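Local coordinates for protein lactaldehyde dehydrogenase (PDB 3PQA) that oxidises lactaldehyde to lactate with NAD, which it prefers over NADP, in the biosynthesis of coenzyme F420, at residues 50-62 / 150-162. Sequence-based numbering, arbitrary orientation.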
loop_
_atom_site.group_PDB
_atom_site.type_symbol
_atom_site.label_atom_id
_atom_site.label_comp_id
_atom_site.label_asym_id
_atom_site.label_seq_id
_atom_site.Cartn_x
_atom_site.Cartn_y
_atom_site.Cartn_z
ATOM N N MET B 50 -0.864 -12.268 -25.722
ATOM C CA MET B 50 -1.292 -11.217 -24.787
ATOM C C MET B 50 -0.561 -11.285 -23.440
ATOM O O MET B 50 -0.166 -10.248 -22.886
ATOM C CB MET B 50 -2.800 -11.268 -24.523
ATOM C CG MET B 50 -3.658 -10.256 -25.277
ATOM S SD MET B 50 -2.963 -8.644 -25.686
ATOM C CE MET B 50 -3.045 -7.828 -24.106
ATOM N N LYS B 51 -0.419 -12.493 -22.900
ATOM C CA LYS B 51 0.232 -12.702 -21.597
ATOM C C LYS B 51 1.675 -12.186 -21.613
ATOM O O LYS B 51 2.191 -11.719 -20.594
ATOM C CB LYS B 51 0.195 -14.181 -21.225
ATOM C CG LYS B 51 0.874 -14.537 -19.910
ATOM C CD LYS B 51 0.876 -16.037 -19.743
ATOM C CE LYS B 51 1.457 -16.443 -18.412
ATOM N NZ LYS B 51 1.516 -17.925 -18.349
ATOM N N ASN B 52 2.308 -12.257 -22.771
ATOM C CA ASN B 52 3.713 -11.870 -22.884
ATOM C C ASN B 52 3.967 -10.518 -23.505
ATOM O O ASN B 52 5.114 -10.140 -23.694
ATOM C CB ASN B 52 4.511 -12.935 -23.633
ATOM C CG ASN B 52 4.621 -14.209 -22.859
ATOM O OD1 ASN B 52 5.230 -14.253 -21.802
ATOM N ND2 ASN B 52 4.027 -15.245 -23.365
ATOM N N LEU B 53 2.913 -9.777 -23.803
ATOM C CA LEU B 53 3.076 -8.442 -24.353
ATOM C C LEU B 53 3.794 -7.562 -23.331
ATOM O O LEU B 53 3.374 -7.499 -22.174
ATOM C CB LEU B 53 1.713 -7.836 -24.679
ATOM C CG LEU B 53 1.651 -6.963 -25.923
ATOM C CD1 LEU B 53 1.949 -7.823 -27.154
ATOM C CD2 LEU B 53 0.282 -6.325 -26.041
ATOM N N PRO B 54 4.867 -6.877 -23.751
ATOM C CA PRO B 54 5.599 -6.026 -22.822
ATOM C C PRO B 54 4.763 -4.872 -22.277
ATOM O O PRO B 54 3.779 -4.446 -22.904
ATOM C CB PRO B 54 6.764 -5.501 -23.673
ATOM C CG PRO B 54 6.958 -6.524 -24.711
ATOM C CD PRO B 54 5.589 -7.038 -25.027
ATOM N N ILE B 55 5.159 -4.377 -21.102
ATOM C CA ILE B 55 4.542 -3.199 -20.493
ATOM C C ILE B 55 4.483 -2.036 -21.476
ATOM O O ILE B 55 3.436 -1.394 -21.615
ATOM C CB ILE B 55 5.314 -2.760 -19.219
ATOM C CG1 ILE B 55 5.126 -3.798 -18.123
ATOM C CG2 ILE B 55 4.884 -1.346 -18.737
ATOM C CD1 ILE B 55 6.085 -3.619 -16.965
ATOM N N THR B 56 5.602 -1.774 -22.157
ATOM C CA THR B 56 5.686 -0.632 -23.071
ATOM C C THR B 56 4.651 -0.757 -24.202
ATOM O O THR B 56 4.006 0.230 -24.570
ATOM C CB THR B 56 7.135 -0.430 -23.594
ATOM O OG1 THR B 56 7.996 -0.145 -22.480
ATOM C CG2 THR B 56 7.231 0.728 -24.590
ATOM N N LYS B 57 4.475 -1.978 -24.709
ATOM C CA LYS B 57 3.480 -2.245 -25.755
ATOM C C LYS B 57 2.037 -2.021 -25.271
ATOM O O LYS B 57 1.258 -1.323 -25.930
ATOM C CB LYS B 57 3.651 -3.648 -26.330
ATOM C CG LYS B 57 2.888 -3.832 -27.635
ATOM C CD LYS B 57 3.637 -4.723 -28.609
ATOM C CE LYS B 57 4.759 -3.986 -29.320
ATOM N NZ LYS B 57 5.142 -4.750 -30.541
ATOM N N ARG B 58 1.694 -2.592 -24.115
ATOM C CA ARG B 58 0.387 -2.342 -23.500
ATOM C C ARG B 58 0.131 -0.854 -23.271
ATOM O O ARG B 58 -0.952 -0.346 -23.597
ATOM C CB ARG B 58 0.235 -3.130 -22.194
ATOM C CG ARG B 58 -0.107 -4.593 -22.396
ATOM C CD ARG B 58 -0.012 -5.348 -21.086
ATOM N NE ARG B 58 1.370 -5.692 -20.750
ATOM C CZ ARG B 58 1.776 -6.117 -19.558
ATOM N NH1 ARG B 58 3.057 -6.433 -19.370
ATOM N NH2 ARG B 58 0.911 -6.235 -18.554
ATOM N N TYR B 59 1.131 -0.165 -22.712
ATOM C CA TYR B 59 1.042 1.266 -22.473
ATOM C C TYR B 59 0.741 1.989 -23.795
ATOM O O TYR B 59 -0.189 2.805 -23.872
ATOM C CB TYR B 59 2.347 1.773 -21.839
ATOM C CG TYR B 59 2.433 3.277 -21.726
ATOM C CD1 TYR B 59 1.956 3.939 -20.600
ATOM C CD2 TYR B 59 3.005 4.036 -22.748
ATOM C CE1 TYR B 59 2.031 5.335 -20.500
ATOM C CE2 TYR B 59 3.092 5.419 -22.658
ATOM C CZ TYR B 59 2.604 6.061 -21.534
ATOM O OH TYR B 59 2.677 7.433 -21.463
ATOM N N ASN B 60 1.531 1.682 -24.821
ATOM C CA ASN B 60 1.367 2.337 -26.118
ATOM C C ASN B 60 -0.006 2.119 -26.727
ATOM O O ASN B 60 -0.616 3.067 -27.245
ATOM C CB ASN B 60 2.456 1.889 -27.099
ATOM C CG ASN B 60 3.809 2.496 -26.774
ATOM O OD1 ASN B 60 3.890 3.520 -26.090
ATOM N ND2 ASN B 60 4.884 1.863 -27.263
ATOM N N ILE B 61 -0.493 0.878 -26.655
ATOM C CA ILE B 61 -1.815 0.518 -27.193
ATOM C C ILE B 61 -2.904 1.295 -26.469
ATOM O O ILE B 61 -3.787 1.888 -27.095
ATOM C CB ILE B 61 -2.091 -0.992 -27.079
ATOM C CG1 ILE B 61 -1.227 -1.768 -28.073
ATOM C CG2 ILE B 61 -3.580 -1.296 -27.325
ATOM C CD1 ILE B 61 -1.141 -3.245 -27.758
ATOM N N LEU B 62 -2.821 1.318 -25.139
ATOM C CA LEU B 62 -3.817 2.044 -24.337
ATOM C C LEU B 62 -3.812 3.562 -24.651
ATOM O O LEU B 62 -4.870 4.172 -24.834
ATOM C CB LEU B 62 -3.616 1.762 -22.839
ATOM C CG LEU B 62 -3.940 0.298 -22.477
ATOM C CD1 LEU B 62 -3.378 -0.097 -21.110
ATOM C CD2 LEU B 62 -5.451 -0.004 -22.553
ATOM N N LYS B 150 -13.902 -2.047 -18.737
ATOM C CA LYS B 150 -13.564 -3.468 -18.794
ATOM C C LYS B 150 -12.389 -3.753 -19.730
ATOM O O LYS B 150 -11.482 -4.516 -19.383
ATOM C CB LYS B 150 -14.771 -4.304 -19.225
ATOM C CG LYS B 150 -15.984 -4.173 -18.301
ATOM C CD LYS B 150 -17.080 -5.169 -18.665
ATOM C CE LYS B 150 -18.409 -4.820 -17.953
ATOM N NZ LYS B 150 -18.287 -4.912 -16.462
ATOM N N ILE B 151 -12.434 -3.174 -20.934
ATOM C CA ILE B 151 -11.365 -3.331 -21.926
ATOM C C ILE B 151 -10.008 -2.798 -21.460
ATOM O O ILE B 151 -8.998 -3.503 -21.583
ATOM C CB ILE B 151 -11.750 -2.692 -23.289
ATOM C CG1 ILE B 151 -13.010 -3.372 -23.840
ATOM C CG2 ILE B 151 -10.589 -2.799 -24.307
ATOM C CD1 ILE B 151 -13.632 -2.632 -25.022
ATOM N N ALA B 152 -9.984 -1.560 -20.964
ATOM C CA ALA B 152 -8.717 -0.940 -20.573
ATOM C C ALA B 152 -7.963 -1.765 -19.492
ATOM O O ALA B 152 -6.788 -2.131 -19.700
ATOM C CB ALA B 152 -8.930 0.508 -20.139
ATOM N N PRO B 153 -8.630 -2.101 -18.364
ATOM C CA PRO B 153 -7.931 -2.981 -17.398
ATOM C C PRO B 153 -7.582 -4.382 -17.923
ATOM O O PRO B 153 -6.549 -4.932 -17.536
ATOM C CB PRO B 153 -8.888 -3.068 -16.206
ATOM C CG PRO B 153 -10.218 -2.639 -16.720
ATOM C CD PRO B 153 -9.994 -1.745 -17.908
ATOM N N ALA B 154 -8.426 -4.959 -18.790
ATOM C CA ALA B 154 -8.128 -6.265 -19.387
ATOM C C ALA B 154 -6.853 -6.259 -20.224
ATOM O O ALA B 154 -6.011 -7.156 -20.091
ATOM C CB ALA B 154 -9.315 -6.762 -20.219
ATOM N N ILE B 155 -6.711 -5.255 -21.092
ATOM C CA ILE B 155 -5.493 -5.082 -21.886
ATOM C C ILE B 155 -4.280 -4.853 -20.963
ATOM O O ILE B 155 -3.226 -5.485 -21.109
ATOM C CB ILE B 155 -5.630 -3.932 -22.919
ATOM C CG1 ILE B 155 -6.667 -4.287 -23.997
ATOM C CG2 ILE B 155 -4.273 -3.608 -23.584
ATOM C CD1 ILE B 155 -6.957 -3.134 -24.945
ATOM N N ALA B 156 -4.466 -3.972 -19.985
ATOM C CA ALA B 156 -3.399 -3.653 -19.036
ATOM C C ALA B 156 -2.830 -4.868 -18.304
ATOM O O ALA B 156 -1.637 -4.876 -17.957
ATOM C CB ALA B 156 -3.888 -2.619 -18.033
ATOM N N THR B 157 -3.684 -5.864 -18.056
ATOM C CA THR B 157 -3.313 -7.060 -17.287
ATOM C C THR B 157 -2.997 -8.285 -18.171
ATOM O O THR B 157 -2.824 -9.393 -17.661
ATOM C CB THR B 157 -4.387 -7.388 -16.210
ATOM O OG1 THR B 157 -5.691 -7.426 -16.812
ATOM C CG2 THR B 157 -4.375 -6.332 -15.119
ATOM N N GLY B 158 -2.924 -8.087 -19.491
ATOM C CA GLY B 158 -2.452 -9.145 -20.410
ATOM C C GLY B 158 -3.458 -10.220 -20.781
ATOM O O GLY B 158 -3.073 -11.336 -21.123
ATOM N N ASN B 159 -4.738 -9.864 -20.739
ATOM C CA ASN B 159 -5.832 -10.759 -21.073
ATOM C C ASN B 159 -6.272 -10.630 -22.515
ATOM O O ASN B 159 -6.249 -9.551 -23.078
ATOM C CB ASN B 159 -7.042 -10.457 -20.204
ATOM C CG ASN B 159 -6.785 -10.720 -18.750
ATOM O OD1 ASN B 159 -6.720 -11.867 -18.326
ATOM N ND2 ASN B 159 -6.644 -9.659 -17.973
ATOM N N VAL B 160 -6.690 -11.753 -23.095
ATOM C CA VAL B 160 -7.473 -11.752 -24.319
ATOM C C VAL B 160 -8.915 -11.391 -23.941
ATOM O O VAL B 160 -9.384 -11.750 -22.859
ATOM C CB VAL B 160 -7.401 -13.145 -24.977
ATOM C CG1 VAL B 160 -8.404 -13.276 -26.115
ATOM C CG2 VAL B 160 -5.976 -13.391 -25.485
ATOM N N ILE B 161 -9.613 -10.695 -24.836
ATOM C CA ILE B 161 -10.978 -10.251 -24.570
ATOM C C ILE B 161 -12.007 -10.752 -25.608
ATOM O O ILE B 161 -11.773 -10.653 -26.814
ATOM C CB ILE B 161 -11.040 -8.726 -24.551
ATOM C CG1 ILE B 161 -10.036 -8.158 -23.546
ATOM C CG2 ILE B 161 -12.471 -8.246 -24.241
ATOM C CD1 ILE B 161 -9.685 -6.687 -23.820
ATOM N N VAL B 162 -13.127 -11.289 -25.121
ATOM C CA VAL B 162 -14.330 -11.458 -25.946
ATOM C C VAL B 162 -15.416 -10.579 -25.345
ATOM O O VAL B 162 -15.695 -10.639 -24.137
ATOM C CB VAL B 162 -14.770 -12.931 -26.095
ATOM C CG1 VAL B 162 -13.717 -13.721 -26.903
ATOM C CG2 VAL B 162 -15.018 -13.593 -24.745
#
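Arg-58 reaches from helix 55-62 to the C-terminal end of helix 150-156, where NH2 donates a hydrogen bond of 2.9 Å to Ala-156 O. The bond is bent (N-H...O 144°), and the donor stands above the carbonyl plane. A turn at chi3 (-80°) swings the guanidinium back toward its own chain, so that NE and NH1 also make weak bonds to Leu-53 O. An arginine suits this place because its several N-H groups can serve carbonyls of both segments. Arg-58 CD lies 3.2 Å from Ile-155 O. With a leucine in place of Arg-58, Ala-156 O would probably lose this donor and Leu-53 O its side-chain partners.

The tight part is apolar and buried. The side chains of Leu-62 and Ile-155 lie alongside one another, pointing opposite ways, with Leu-62 CD2 resting 3.9 Å from Ile-155 CG2. The other methyl of Leu-62, CD1, meets Ala-156 CB at 4.0 Å. Small Ala-152 and Ala-156 let the leucine settle close to the helix. Met-50, bent at chi2 and chi3, fits its flexible chain along the turn: Met-50 CB lies 3.4 Å from Gly-158 O, and CG touches Val-160 CG2. Gly-158 adopts positive phi, and a side chain there would press on Met-50 O.

The looser side holds the partly exposed Arg-58 and Lys-51. Lys-51 adds a thin contact, its backbone N near Gly-158 O but poorly angled for a hydrogen bond, and it packs on Glu-415 of a third subunit.

The axes of segments 55-62 and 150-156 approach to 10.0 Å and run nearly antiparallel (162°). Helix 150-156 closes in a Schellman motif, with Gly-158 as C-prime residue, completing the beta-alpha-beta crossover from strand 122-138 through this helix to the parallel strand 160-165, as in the Rossmann-like NAD-binding domain of aldehyde dehydrogenases.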